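Local coordinates for D-alanyl-lipoteichoic acid synthetase (Streptococcus pneumoniae, PDB 3BMA), which probably takes part in the D-alanylation of lipoteichoic acid during cell wall biogenesis, as a DltD-family member of the SGNH hydrolase clan, at residues A13-A18 and S70-L75; N99-Y104 and D365-N370; Q141-A146 and Q164-K169; F267-S272 and A307-D312; P297-K302 and K347-L352. The protein carries 1 engineered substitution. One frame throughout, in Å; residues are numbered along the deposited sequence.

Overall arrangement
From the N terminus, contact 1 closes first, setting helix 11-18 on edge strand 72-76 of the five-stranded parallel sheet. Contact 2 then opens at strand 101-105 and closes only at the end of helix 355-369, so the other three nest inside its loop. Contact 3 is the short-range one, joining the consecutive helices 141-153 and 160-167 at the periphery. Contacts 4 and 5 cross: 267-272 meets 307-312, closing a loop that contains helix 274-287, strand 291-296 and helix 301-307, while 297-302, directly after that strand, reaches forward to 347-352. K301 and E311 touch between them. Contacts 1 and 2 also meet, Y71 packing on L368 beside the sheet.

Contact 1 (A13-A18 and S70-L75); sequences AEKRSA and SYRPYL
L75 N donates to A18 O across the contact, 2.9 Å apart and nearly straight at 164°. A water sits between the end of the helix and the strand, 2.7 Å from S17 O, and also approaches L75 O.

Packing beside this bond centres on Y74. It turns CG anti to its backbone nitrogen (chi1 -163°), which lays one face of its ring on the helix: A18 CA stands 3.9 Å from the ring centroid in a CH-pi contact, displaced toward the rim, and A18 CB is 3.8 Å from Y74 CD1. The phenol end reaches S17, with Y74 OH 3.5 Å from S17 CB. The A18 CB methyl also abuts a carbonyl, P73 O, at 3.4 Å.

One turn earlier in the helix, two like charges approach, K15 NZ and R72 NH2 being 4.6 Å apart. E65 serves both, in a salt bridge with R72 and a long, weak ion pair with K15; R69 O and Y71 O accept from R72 NH1, and N68 from NH2.

Helix 29-36 packs on Y74 as well. A helix laid obliquely on the edge strand of a parallel sheet is consistent with the three-layer alpha/beta/alpha fold of the SGNH hydrolase clan.

Contact 2 (N99-Y104 and D365-N370); sequences NKQVVY and DPFLSN
In the alpha/beta/alpha sandwich, strand 101-105 is covered here by the last turn of helix 355-369, and Q101 makes the junction by reaching toward F367 and L368. Its chain is extended beyond CG (chi2 -175°), which carries the amide from the strand to the helix end. There Q101 NE2 donates to F367 O over 3.1 Å; the bond is bent, and the donor stands well above the carbonyl plane.

The same nitrogen also lies over one face of the F367 ring, 3.3 Å from F367 CZ and offset toward the rim, with amide and ring planes 34° apart. V102 O approaches that ring at its edge. L368 contributes the apolar side: its CD2 branch lies 3.8 Å from Q101 CB, while its other branch, CD1, is 4.2 Å from V103 CG2. F46 of the adjacent strand packs on both V103 and L368. Beyond, the helix ends with N370 ND2 folded back onto P366 O at 2.9 Å, a bond lying on a carbonyl lone pair.

R42 gives one guanidinium nitrogen to Q101 OE1 and another to L368 O. With an arginine donor on OE1 and a carbonyl acceptor at NE2, the way round the amide sits is defined and both of its polar atoms are satisfied in a buried place; the ring contact may add a weak electrostatic attraction.

Contact 3 (Q141-A146 and Q164-K169); sequences QASQYA and QKLASK
Q144 presses its backbone and its side chain against the end of helix 160-167, and this is where the two segments come closest. Q144 CA approaches L166 O at 3.4 Å in a CA-H...O contact, while the amide beyond it turns to the next carbonyl: Q144 NE2 donates to A167 O over 3.0 Å, at 150°, the donor only slightly tilted from the carbonyl plane. A bend at chi2 (-93°) folds the amide back to make this bond. Two successive carbonyls at the helix end are thus met by a single residue.

On the buried flank L166 lies beside S143, its CB 4.2 Å from S143 O, and it continues onto F133 and L134 of helix 127-136. The contact joins two consecutive helices of the chain, 141-153 and 160-167, so that the beginning of the first packs on the end of the second; L280 of helix 274-287 covers the first helix at A142 and A146.

The other flank faces solvent, with S168 and K169 both exposed. S168 leaves the helix, its OG and N reaching Q164 O from opposite faces, and K169 follows with positive phi (59°). The lysine side chain runs back over Q144, with K169 CG 3.7 Å from Q144 CG, and crosses Q141 at about a right angle, leaving K169 NZ 3.5 Å from Q141 OE1.

Contact 4 (F267-S272 and A307-D312); sequences FTYLKS and AGLRED
R310 reaches across to the backbone of F267, its NH2 donating to F267 O over 3.1 Å at 155°, with the donor far above the carbonyl plane. R310 is the N-cap residue of helix 311-326, and the contact pins the turn between helices 301-307 and 311-326 against the loop that leads to helix 274-287. A water shares the task. It donates to F267 O and accepts from both R310 NE, at 2.8 Å, and R310 N, at 3.1 Å, so one carbonyl is tied to the side chain and the backbone of R310. The bend of the arginine at chi3 (-74°) returns its guanidinium toward the loop, where T268 CB lies 3.9 Å from R310 NH2.

Beneath this polar layer L309 supplies the apolar contact through one branch. L309 CD2 meets F267 CB at 3.6 Å and Y269 CE1 at 4.3 Å, the leucine crossing both aromatic side chains at about a right angle; the hydroxyl end of Y269 also lies near.

Farther out, M304 and Q264 pack on L309, and T317 of helix 311-326 on Y269. G308, with positive phi, turns the chain out of the preceding helix and into this position. A glycerol, probably from the crystallisation liquor, is hydrogen-bonded to T268 O. At the far end of the loop, S272 OG caps E274 N and also bonds to S112 O.

Contact 5 (P297-K302 and K347-L352); sequences PPVNKK and KDTIHL
N300 N donates to T349 O over 3.1 Å, nearly straight at 168°, and beside this bond the two segments come within 4.9 Å at the CA atoms of V299 and I350. A water spans the adjoining carbonyls, donating to I350 O at 2.7 Å and to P298 O at 3.2 Å.

V299 CG2 lies against I350 CG2, the two side chains side by side and pointing the same way, while V299 CG1 sits 3.4 Å from T349 O. L352 closes the far end: its CD1 methyl is 3.8 Å from P297 CB and equally close to CD of P298, whose ring it crosses at about a right angle. N300 caps helix 301-307, OD1 accepting from W303 N and ND2 donating to M242 O.

The second segment holds the sequence D-x-x-H, which in relatives of the SGNH hydrolase clan supplies the acid and histidine of the catalytic triad; here D348 and H351 probably correspond to them, with S50 packing on the histidine. D348 OD1 accepts from I350 N, forming an Asx turn, and from H351 N. Its other oxygen, OD2, uses the syn lone pair for H351 ND1, 3.1 Å away and near the plane of the imidazole. I350 CG1, placed between backbone N and carbonyl carbon by chi1 of 49°, lies over the centre of the H351 ring, 3.9 Å above its plane.

Contact 1 (A13-A18 and S70-L75)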
# COMPACT_ATOMS: atom_id res chain seq x y z
N ALA C 13 -30.84 19.81 14.77
CA ALA C 13 -29.88 18.82 15.28
C ALA C 13 -28.63 19.47 15.86
O ALA C 13 -28.04 18.95 16.81
CB ALA C 13 -29.50 17.84 14.18
N GLU C 14 -28.24 20.60 15.29
CA GLU C 14 -27.06 21.34 15.72
C GLU C 14 -27.25 22.07 17.04
O GLU C 14 -26.31 22.16 17.84
CB GLU C 14 -26.63 22.32 14.64
CG GLU C 14 -26.11 21.63 13.41
CD GLU C 14 -26.10 22.53 12.21
OE1 GLU C 14 -26.01 23.77 12.38
OE2 GLU C 14 -26.17 22.00 11.09
N LYS C 15 -28.46 22.58 17.27
CA LYS C 15 -28.80 23.24 18.52
C LYS C 15 -28.79 22.27 19.69
O LYS C 15 -28.35 22.62 20.79
CB LYS C 15 -30.15 23.95 18.42
CG LYS C 15 -30.12 25.22 17.59
CD LYS C 15 -31.43 25.99 17.69
CE LYS C 15 -31.26 27.41 17.17
NZ LYS C 15 -32.55 28.15 17.12
N ARG C 16 -29.25 21.05 19.44
CA ARG C 16 -29.28 19.99 20.46
C ARG C 16 -27.88 19.48 20.80
O ARG C 16 -27.59 19.18 21.96
CB ARG C 16 -30.19 18.84 20.03
CG ARG C 16 -31.64 19.26 19.88
CD ARG C 16 -32.53 18.12 19.46
NE ARG C 16 -33.58 18.61 18.56
CZ ARG C 16 -33.63 18.34 17.26
NH1 ARG C 16 -32.72 17.56 16.69
NH2 ARG C 16 -34.62 18.84 16.53
N SER C 17 -27.02 19.41 19.79
CA SER C 17 -25.62 19.00 19.96
C SER C 17 -24.81 20.05 20.72
O SER C 17 -23.94 19.71 21.51
CB SER C 17 -24.97 18.75 18.60
OG SER C 17 -25.69 17.79 17.86
N ALA C 18 -25.13 21.31 20.46
CA ALA C 18 -24.43 22.46 21.05
C ALA C 18 -24.53 22.52 22.56
O ALA C 18 -23.61 22.98 23.23
CB ALA C 18 -24.94 23.74 20.44
N SER C 70 -26.29 36.99 17.55
CA SER C 70 -25.61 36.72 16.27
C SER C 70 -24.72 35.46 16.31
O SER C 70 -24.01 35.17 15.35
CB SER C 70 -24.79 37.95 15.84
OG SER C 70 -23.89 38.36 16.85
N TYR C 71 -24.79 34.73 17.43
CA TYR C 71 -24.03 33.50 17.62
C TYR C 71 -24.74 32.56 18.58
O TYR C 71 -25.60 32.98 19.35
CB TYR C 71 -22.61 33.81 18.13
CG TYR C 71 -22.55 34.42 19.52
CD1 TYR C 71 -22.54 35.80 19.69
CD2 TYR C 71 -22.49 33.61 20.65
CE1 TYR C 71 -22.48 36.37 20.96
CE2 TYR C 71 -22.44 34.17 21.93
CZ TYR C 71 -22.43 35.55 22.07
OH TYR C 71 -22.38 36.10 23.33
N ARG C 72 -24.37 31.28 18.52
CA ARG C 72 -24.74 30.29 19.53
C ARG C 72 -23.47 29.62 20.04
O ARG C 72 -22.56 29.35 19.25
CB ARG C 72 -25.67 29.22 18.94
CG ARG C 72 -27.04 29.71 18.49
CD ARG C 72 -27.86 30.29 19.64
NE ARG C 72 -29.19 30.72 19.21
CZ ARG C 72 -29.47 31.88 18.62
NH1 ARG C 72 -28.51 32.77 18.38
NH2 ARG C 72 -30.72 32.17 18.27
N PRO C 73 -23.37 29.38 21.36
CA PRO C 73 -22.24 28.60 21.87
C PRO C 73 -22.36 27.12 21.50
O PRO C 73 -23.45 26.56 21.57
CB PRO C 73 -22.35 28.77 23.39
CG PRO C 73 -23.32 29.89 23.61
CD PRO C 73 -24.25 29.85 22.44
N TYR C 74 -21.24 26.52 21.08
CA TYR C 74 -21.13 25.06 21.02
C TYR C 74 -20.26 24.65 22.20
O TYR C 74 -19.05 24.85 22.19
CB TYR C 74 -20.52 24.57 19.70
CG TYR C 74 -20.77 23.08 19.47
CD1 TYR C 74 -21.79 22.65 18.62
CD2 TYR C 74 -20.01 22.10 20.12
CE1 TYR C 74 -22.03 21.30 18.42
CE2 TYR C 74 -20.26 20.75 19.93
CZ TYR C 74 -21.27 20.35 19.08
OH TYR C 74 -21.51 19.01 18.88
N LEU C 75 -20.90 24.06 23.21
CA LEU C 75 -20.22 23.75 24.46
C LEU C 75 -19.36 22.50 24.34
O LEU C 75 -19.86 21.39 24.17
CB LEU C 75 -21.24 23.63 25.60
CG LEU C 75 -22.29 24.75 25.72
CD1 LEU C 75 -23.43 24.33 26.63
CD2 LEU C 75 -21.68 26.08 26.17
O HOH W 1 -22.35 19.90 23.69

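Contact 2 (N99-Y104 and D365-N370)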
# COMPACT_ATOMS: atom_id res chain seq x y z
N ASN C 99 -9.24 31.11 11.39
CA ASN C 99 -9.65 32.54 11.43
C ASN C 99 -10.94 32.81 12.21
O ASN C 99 -11.80 33.58 11.76
CB ASN C 99 -9.76 33.15 10.02
CG ASN C 99 -8.58 32.82 9.13
OD1 ASN C 99 -8.73 32.13 8.12
ND2 ASN C 99 -7.40 33.33 9.48
N LYS C 100 -11.08 32.17 13.37
CA LYS C 100 -12.33 32.26 14.12
C LYS C 100 -12.17 32.65 15.59
O LYS C 100 -11.08 32.61 16.14
CB LYS C 100 -13.13 30.96 13.97
CG LYS C 100 -14.31 31.14 13.02
CD LYS C 100 -14.40 30.04 11.99
CE LYS C 100 -15.37 30.43 10.89
NZ LYS C 100 -15.32 29.49 9.74
N GLN C 101 -13.27 33.06 16.20
CA GLN C 101 -13.27 33.38 17.63
C GLN C 101 -13.68 32.17 18.45
O GLN C 101 -14.61 31.45 18.07
CB GLN C 101 -14.19 34.57 17.92
CG GLN C 101 -13.66 35.91 17.43
CD GLN C 101 -14.55 37.07 17.85
OE1 GLN C 101 -15.78 37.00 17.74
NE2 GLN C 101 -13.94 38.14 18.32
N VAL C 102 -12.99 31.95 19.57
CA VAL C 102 -13.36 30.91 20.54
C VAL C 102 -13.38 31.43 21.99
O VAL C 102 -12.86 32.52 22.27
CB VAL C 102 -12.45 29.63 20.45
CG1 VAL C 102 -12.31 29.11 19.02
CG2 VAL C 102 -11.09 29.89 21.06
N VAL C 103 -14.01 30.67 22.88
CA VAL C 103 -13.95 30.89 24.33
C VAL C 103 -13.18 29.73 24.94
O VAL C 103 -13.51 28.57 24.71
CB VAL C 103 -15.36 30.99 24.97
CG1 VAL C 103 -15.27 31.04 26.49
CG2 VAL C 103 -16.10 32.19 24.44
N TYR C 104 -12.14 30.04 25.71
CA TYR C 104 -11.33 29.01 26.36
C TYR C 104 -11.20 29.28 27.85
O TYR C 104 -10.51 30.20 28.26
CB TYR C 104 -9.95 28.93 25.69
CG TYR C 104 -9.19 27.66 26.00
CD1 TYR C 104 -9.37 26.52 25.22
CD2 TYR C 104 -8.30 27.60 27.06
CE1 TYR C 104 -8.69 25.35 25.50
CE2 TYR C 104 -7.61 26.43 27.35
CZ TYR C 104 -7.81 25.31 26.56
OH TYR C 104 -7.14 24.15 26.84
N ASP C 365 -19.89 38.40 25.43
CA ASP C 365 -20.86 38.89 24.43
C ASP C 365 -20.36 40.04 23.53
O ASP C 365 -20.43 39.89 22.31
CB ASP C 365 -22.23 39.22 25.05
CG ASP C 365 -23.20 39.80 24.04
OD1 ASP C 365 -23.67 39.04 23.16
OD2 ASP C 365 -23.50 41.00 24.13
N PRO C 366 -19.84 41.16 24.10
CA PRO C 366 -19.34 42.23 23.22
C PRO C 366 -18.16 41.81 22.33
O PRO C 366 -18.01 42.34 21.23
CB PRO C 366 -18.87 43.31 24.20
CG PRO C 366 -19.61 43.02 25.45
CD PRO C 366 -19.67 41.54 25.51
N PHE C 367 -17.34 40.88 22.82
CA PHE C 367 -16.22 40.33 22.07
C PHE C 367 -16.68 39.49 20.87
O PHE C 367 -16.17 39.65 19.76
CB PHE C 367 -15.32 39.50 23.00
CG PHE C 367 -14.21 38.76 22.30
CD1 PHE C 367 -13.10 39.43 21.82
CD2 PHE C 367 -14.27 37.37 22.15
CE1 PHE C 367 -12.07 38.74 21.18
CE2 PHE C 367 -13.25 36.68 21.51
CZ PHE C 367 -12.15 37.37 21.02
N LEU C 368 -17.65 38.61 21.11
CA LEU C 368 -18.15 37.72 20.06
C LEU C 368 -19.14 38.40 19.11
O LEU C 368 -19.23 38.03 17.94
CB LEU C 368 -18.79 36.46 20.66
CG LEU C 368 -17.93 35.49 21.49
CD1 LEU C 368 -18.80 34.33 21.96
CD2 LEU C 368 -16.74 34.96 20.72
N SER C 369 -19.89 39.39 19.61
CA SER C 369 -20.85 40.15 18.79
C SER C 369 -20.16 41.05 17.77
O SER C 369 -20.74 41.38 16.73
CB SER C 369 -21.78 40.99 19.66
OG SER C 369 -22.46 40.19 20.60
N ASN C 370 -18.92 41.45 18.08
CA ASN C 370 -18.10 42.26 17.19
C ASN C 370 -16.82 41.52 16.83
O ASN C 370 -15.77 41.79 17.43
CB ASN C 370 -17.77 43.60 17.85
CG ASN C 370 -19.00 44.37 18.27
OD1 ASN C 370 -19.63 45.04 17.45
ND2 ASN C 370 -19.35 44.30 19.55

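Contact 3 (Q141-A146 and Q164-K169)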
# COMPACT_ATOMS: atom_id res chain seq x y z
N GLN C 141 7.98 21.06 17.81
CA GLN C 141 8.03 20.82 19.25
C GLN C 141 6.65 20.46 19.81
O GLN C 141 6.55 19.71 20.78
CB GLN C 141 8.60 22.05 19.96
CG GLN C 141 9.01 21.85 21.42
CD GLN C 141 10.18 20.89 21.59
OE1 GLN C 141 11.12 20.87 20.79
NE2 GLN C 141 10.13 20.08 22.65
N ALA C 142 5.60 20.99 19.19
CA ALA C 142 4.23 20.65 19.56
C ALA C 142 3.91 19.18 19.30
O ALA C 142 3.24 18.54 20.11
CB ALA C 142 3.24 21.56 18.84
N SER C 143 4.40 18.65 18.18
CA SER C 143 4.18 17.25 17.81
C SER C 143 4.99 16.30 18.69
O SER C 143 4.52 15.23 19.05
CB SER C 143 4.51 17.01 16.33
OG SER C 143 5.88 16.67 16.15
N GLN C 144 6.22 16.71 19.02
CA GLN C 144 7.12 15.92 19.85
C GLN C 144 6.62 15.84 21.30
O GLN C 144 6.70 14.79 21.93
CB GLN C 144 8.54 16.49 19.79
CG GLN C 144 9.62 15.62 20.46
CD GLN C 144 9.88 16.00 21.91
OE1 GLN C 144 10.05 17.17 22.25
NE2 GLN C 144 9.91 14.99 22.79
N TYR C 145 6.12 16.96 21.81
CA TYR C 145 5.62 17.02 23.18
C TYR C 145 4.32 16.23 23.36
O TYR C 145 4.16 15.50 24.34
CB TYR C 145 5.46 18.47 23.68
CG TYR C 145 4.83 18.54 25.05
CD1 TYR C 145 5.57 18.24 26.20
CD2 TYR C 145 3.47 18.84 25.20
CE1 TYR C 145 4.98 18.27 27.45
CE2 TYR C 145 2.88 18.87 26.45
CZ TYR C 145 3.64 18.58 27.56
OH TYR C 145 3.04 18.59 28.80
N ALA C 146 3.40 16.38 22.41
CA ALA C 146 2.08 15.74 22.49
C ALA C 146 2.16 14.23 22.33
O ALA C 146 1.35 13.50 22.90
CB ALA C 146 1.13 16.34 21.46
N GLN C 164 5.94 6.91 18.88
CA GLN C 164 7.32 6.85 19.39
C GLN C 164 8.32 7.60 18.52
O GLN C 164 9.25 8.23 19.05
CB GLN C 164 7.80 5.40 19.56
CG GLN C 164 7.35 4.72 20.85
CD GLN C 164 7.74 3.24 20.90
OE1 GLN C 164 7.92 2.59 19.87
NE2 GLN C 164 7.88 2.72 22.11
N LYS C 165 8.15 7.53 17.20
CA LYS C 165 8.98 8.27 16.24
C LYS C 165 8.84 9.77 16.42
O LYS C 165 9.83 10.50 16.39
CB LYS C 165 8.64 7.88 14.80
CG LYS C 165 9.33 6.63 14.30
CD LYS C 165 9.25 6.50 12.79
CE LYS C 165 10.01 5.28 12.29
NZ LYS C 165 10.08 5.19 10.80
N LEU C 166 7.60 10.22 16.60
CA LEU C 166 7.32 11.63 16.86
C LEU C 166 7.87 12.10 18.20
O LEU C 166 8.39 13.21 18.30
CB LEU C 166 5.81 11.91 16.79
CG LEU C 166 5.12 11.83 15.42
CD1 LEU C 166 3.69 12.31 15.56
CD2 LEU C 166 5.85 12.67 14.39
N ALA C 167 7.78 11.24 19.21
CA ALA C 167 8.29 11.53 20.55
C ALA C 167 9.82 11.64 20.60
O ALA C 167 10.37 12.42 21.37
CB ALA C 167 7.81 10.48 21.54
N SER C 168 10.50 10.86 19.75
CA SER C 168 11.96 10.82 19.73
C SER C 168 12.59 11.76 18.70
O SER C 168 13.78 11.62 18.38
CB SER C 168 12.44 9.39 19.48
OG SER C 168 12.04 8.52 20.52
N LYS C 169 11.80 12.71 18.19
CA LYS C 169 12.20 13.66 17.13
C LYS C 169 12.64 13.00 15.80
O LYS C 169 13.28 13.64 14.97
CB LYS C 169 13.28 14.65 17.62
CG LYS C 169 12.77 15.80 18.47
CD LYS C 169 12.28 16.97 17.62
CE LYS C 169 12.01 18.20 18.48
NZ LYS C 169 11.64 19.39 17.65

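Contact 4 (F267-S272 and A307-D312)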
# COMPACT_ATOMS: atom_id res chain seq x y z
N PHE C 267 -1.63 23.08 49.41
CA PHE C 267 -2.01 23.04 47.99
C PHE C 267 -1.37 24.20 47.22
O PHE C 267 -1.52 25.36 47.59
CB PHE C 267 -3.53 23.15 47.85
CG PHE C 267 -4.26 21.83 47.79
CD1 PHE C 267 -5.34 21.67 46.93
CD2 PHE C 267 -3.88 20.75 48.59
CE1 PHE C 267 -6.03 20.46 46.86
CE2 PHE C 267 -4.56 19.54 48.52
CZ PHE C 267 -5.65 19.39 47.66
N THR C 268 -0.65 23.86 46.14
CA THR C 268 -0.05 24.86 45.26
C THR C 268 -0.27 24.53 43.78
O THR C 268 -0.14 23.38 43.36
CB THR C 268 1.46 25.10 45.57
OG1 THR C 268 2.00 26.05 44.64
CG2 THR C 268 2.28 23.81 45.49
N TYR C 269 -0.61 25.54 42.99
CA TYR C 269 -0.85 25.34 41.56
C TYR C 269 0.26 25.93 40.70
O TYR C 269 0.08 26.13 39.49
CB TYR C 269 -2.22 25.89 41.14
CG TYR C 269 -3.39 25.32 41.90
CD1 TYR C 269 -4.40 26.15 42.38
CD2 TYR C 269 -3.50 23.95 42.16
CE1 TYR C 269 -5.49 25.64 43.08
CE2 TYR C 269 -4.58 23.43 42.86
CZ TYR C 269 -5.57 24.28 43.31
OH TYR C 269 -6.64 23.77 44.00
N LEU C 270 1.39 26.23 41.32
CA LEU C 270 2.49 26.86 40.61
C LEU C 270 3.28 25.87 39.78
O LEU C 270 3.89 26.24 38.78
CB LEU C 270 3.41 27.60 41.59
CG LEU C 270 2.96 28.98 42.08
CD1 LEU C 270 3.75 29.39 43.31
CD2 LEU C 270 3.08 30.02 40.98
N LYS C 271 3.26 24.61 40.21
CA LYS C 271 4.02 23.56 39.54
C LYS C 271 3.05 22.56 38.91
O LYS C 271 2.24 21.96 39.61
CB LYS C 271 4.96 22.85 40.52
CG LYS C 271 6.05 23.75 41.10
CD LYS C 271 6.93 22.97 42.07
CE LYS C 271 8.23 23.69 42.35
NZ LYS C 271 9.19 22.83 43.10
N SER C 272 3.14 22.42 37.59
CA SER C 272 2.21 21.57 36.84
C SER C 272 2.69 21.24 35.43
O SER C 272 3.30 22.08 34.77
CB SER C 272 0.84 22.25 36.72
OG SER C 272 -0.16 21.30 36.41
N ALA C 307 -11.02 25.62 53.77
CA ALA C 307 -10.10 24.57 53.34
C ALA C 307 -8.63 24.95 53.45
O ALA C 307 -7.76 24.09 53.38
CB ALA C 307 -10.43 24.12 51.92
N GLY C 308 -8.35 26.24 53.61
CA GLY C 308 -6.97 26.72 53.78
C GLY C 308 -6.21 26.93 52.49
O GLY C 308 -4.98 26.95 52.48
N LEU C 309 -6.95 27.08 51.40
CA LEU C 309 -6.38 27.35 50.08
C LEU C 309 -5.90 28.80 50.04
O LEU C 309 -6.70 29.73 50.16
CB LEU C 309 -7.43 27.07 49.00
CG LEU C 309 -7.14 26.77 47.52
CD1 LEU C 309 -6.90 28.03 46.68
CD2 LEU C 309 -6.00 25.79 47.36
N ARG C 310 -4.59 28.98 49.87
CA ARG C 310 -3.94 30.29 49.95
C ARG C 310 -4.28 31.24 48.78
O ARG C 310 -4.12 30.88 47.61
CB ARG C 310 -2.42 30.12 50.07
CG ARG C 310 -1.97 29.42 51.35
CD ARG C 310 -0.51 28.98 51.28
NE ARG C 310 -0.32 27.81 50.42
CZ ARG C 310 0.86 27.34 50.03
NH1 ARG C 310 1.99 27.93 50.40
NH2 ARG C 310 0.92 26.27 49.24
N GLU C 311 -4.74 32.44 49.13
CA GLU C 311 -5.05 33.49 48.15
C GLU C 311 -3.80 34.05 47.50
O GLU C 311 -3.82 34.44 46.33
CB GLU C 311 -5.84 34.63 48.80
CG GLU C 311 -7.28 34.28 49.15
CD GLU C 311 -8.04 35.46 49.76
OE1 GLU C 311 -7.88 36.60 49.27
OE2 GLU C 311 -8.81 35.23 50.72
N ASP C 312 -2.71 34.09 48.27
CA ASP C 312 -1.40 34.54 47.79
C ASP C 312 -0.82 33.60 46.73
O ASP C 312 -0.19 34.06 45.78
CB ASP C 312 -0.41 34.70 48.95
CG ASP C 312 -0.41 33.50 49.90
OD1 ASP C 312 0.54 32.69 49.84
OD2 ASP C 312 -1.37 33.37 50.69
O HOH W 2 -2.70 26.48 49.83

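Contact 5 (P297-K302 and K347-L352)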
# COMPACT_ATOMS: atom_id res chain seq x y z
N PRO C 297 -11.53 31.61 36.19
CA PRO C 297 -12.51 31.56 37.28
C PRO C 297 -11.87 31.68 38.66
O PRO C 297 -10.69 31.36 38.83
CB PRO C 297 -13.13 30.16 37.13
CG PRO C 297 -12.65 29.63 35.82
CD PRO C 297 -11.33 30.28 35.60
N PRO C 298 -12.64 32.17 39.65
CA PRO C 298 -12.18 32.09 41.03
C PRO C 298 -12.60 30.79 41.72
O PRO C 298 -13.39 30.01 41.18
CB PRO C 298 -12.89 33.27 41.68
CG PRO C 298 -14.20 33.33 40.98
CD PRO C 298 -13.94 32.87 39.56
N VAL C 299 -12.05 30.57 42.91
CA VAL C 299 -12.56 29.56 43.83
C VAL C 299 -13.45 30.32 44.82
O VAL C 299 -13.21 31.50 45.09
CB VAL C 299 -11.41 28.77 44.51
CG1 VAL C 299 -11.91 27.86 45.62
CG2 VAL C 299 -10.65 27.94 43.49
N ASN C 300 -14.50 29.66 45.31
CA ASN C 300 -15.33 30.16 46.41
C ASN C 300 -14.44 30.57 47.59
O ASN C 300 -13.70 29.74 48.12
CB ASN C 300 -16.35 29.08 46.80
CG ASN C 300 -17.45 29.59 47.72
OD1 ASN C 300 -17.20 30.09 48.81
ND2 ASN C 300 -18.70 29.42 47.28
N LYS C 301 -14.51 31.85 47.98
CA LYS C 301 -13.64 32.41 49.02
C LYS C 301 -13.96 31.86 50.41
O LYS C 301 -13.05 31.61 51.21
CB LYS C 301 -13.69 33.94 49.02
CG LYS C 301 -12.72 34.64 49.98
CD LYS C 301 -12.67 36.15 49.77
CE LYS C 301 -11.43 36.59 48.98
NZ LYS C 301 -11.38 36.08 47.58
N LYS C 302 -15.25 31.68 50.68
CA LYS C 302 -15.69 31.10 51.95
C LYS C 302 -15.27 29.64 52.08
O LYS C 302 -15.03 29.15 53.19
CB LYS C 302 -17.20 31.26 52.15
CG LYS C 302 -17.62 32.65 52.61
CD LYS C 302 -19.06 32.68 53.10
CE LYS C 302 -19.45 34.08 53.54
NZ LYS C 302 -20.85 34.15 54.03
N LYS C 347 -21.37 28.78 41.48
CA LYS C 347 -22.39 27.73 41.55
C LYS C 347 -22.01 26.69 42.61
O LYS C 347 -22.86 26.21 43.36
CB LYS C 347 -22.59 27.07 40.18
CG LYS C 347 -23.59 25.91 40.14
CD LYS C 347 -25.05 26.37 40.24
CE LYS C 347 -25.75 26.34 38.88
NZ LYS C 347 -25.24 27.37 37.94
N ASP C 348 -20.72 26.36 42.66
CA ASP C 348 -20.19 25.43 43.66
C ASP C 348 -18.83 25.89 44.21
O ASP C 348 -18.67 27.05 44.57
CB ASP C 348 -20.16 23.99 43.12
CG ASP C 348 -19.56 23.88 41.72
OD1 ASP C 348 -18.42 24.34 41.50
OD2 ASP C 348 -20.24 23.30 40.84
N THR C 349 -17.87 24.98 44.28
CA THR C 349 -16.54 25.30 44.80
C THR C 349 -15.64 25.97 43.76
O THR C 349 -14.80 26.81 44.10
CB THR C 349 -15.84 24.04 45.41
OG1 THR C 349 -14.47 24.34 45.71
CG2 THR C 349 -15.87 22.86 44.45
N ILE C 350 -15.80 25.59 42.49
CA ILE C 350 -14.86 25.96 41.44
C ILE C 350 -15.50 26.48 40.15
O ILE C 350 -14.81 27.05 39.30
CB ILE C 350 -13.89 24.78 41.09
CG1 ILE C 350 -14.68 23.48 40.87
CG2 ILE C 350 -12.81 24.63 42.18
CD1 ILE C 350 -13.88 22.37 40.23
N HIS C 351 -16.81 26.29 40.01
CA HIS C 351 -17.50 26.63 38.76
C HIS C 351 -18.30 27.92 38.83
O HIS C 351 -18.99 28.17 39.82
CB HIS C 351 -18.41 25.49 38.31
CG HIS C 351 -17.69 24.21 38.04
ND1 HIS C 351 -18.06 23.01 38.61
CD2 HIS C 351 -16.60 23.95 37.27
CE1 HIS C 351 -17.23 22.06 38.20
NE2 HIS C 351 -16.34 22.61 37.39
N LEU C 352 -18.18 28.71 37.77
CA LEU C 352 -19.02 29.89 37.55
C LEU C 352 -20.48 29.49 37.46
O LEU C 352 -20.81 28.43 36.92
CB LEU C 352 -18.63 30.60 36.25
CG LEU C 352 -17.85 31.92 36.24
CD1 LEU C 352 -16.56 31.84 37.03
CD2 LEU C 352 -17.56 32.33 34.80
O HOH W 3 -12.19 27.43 39.70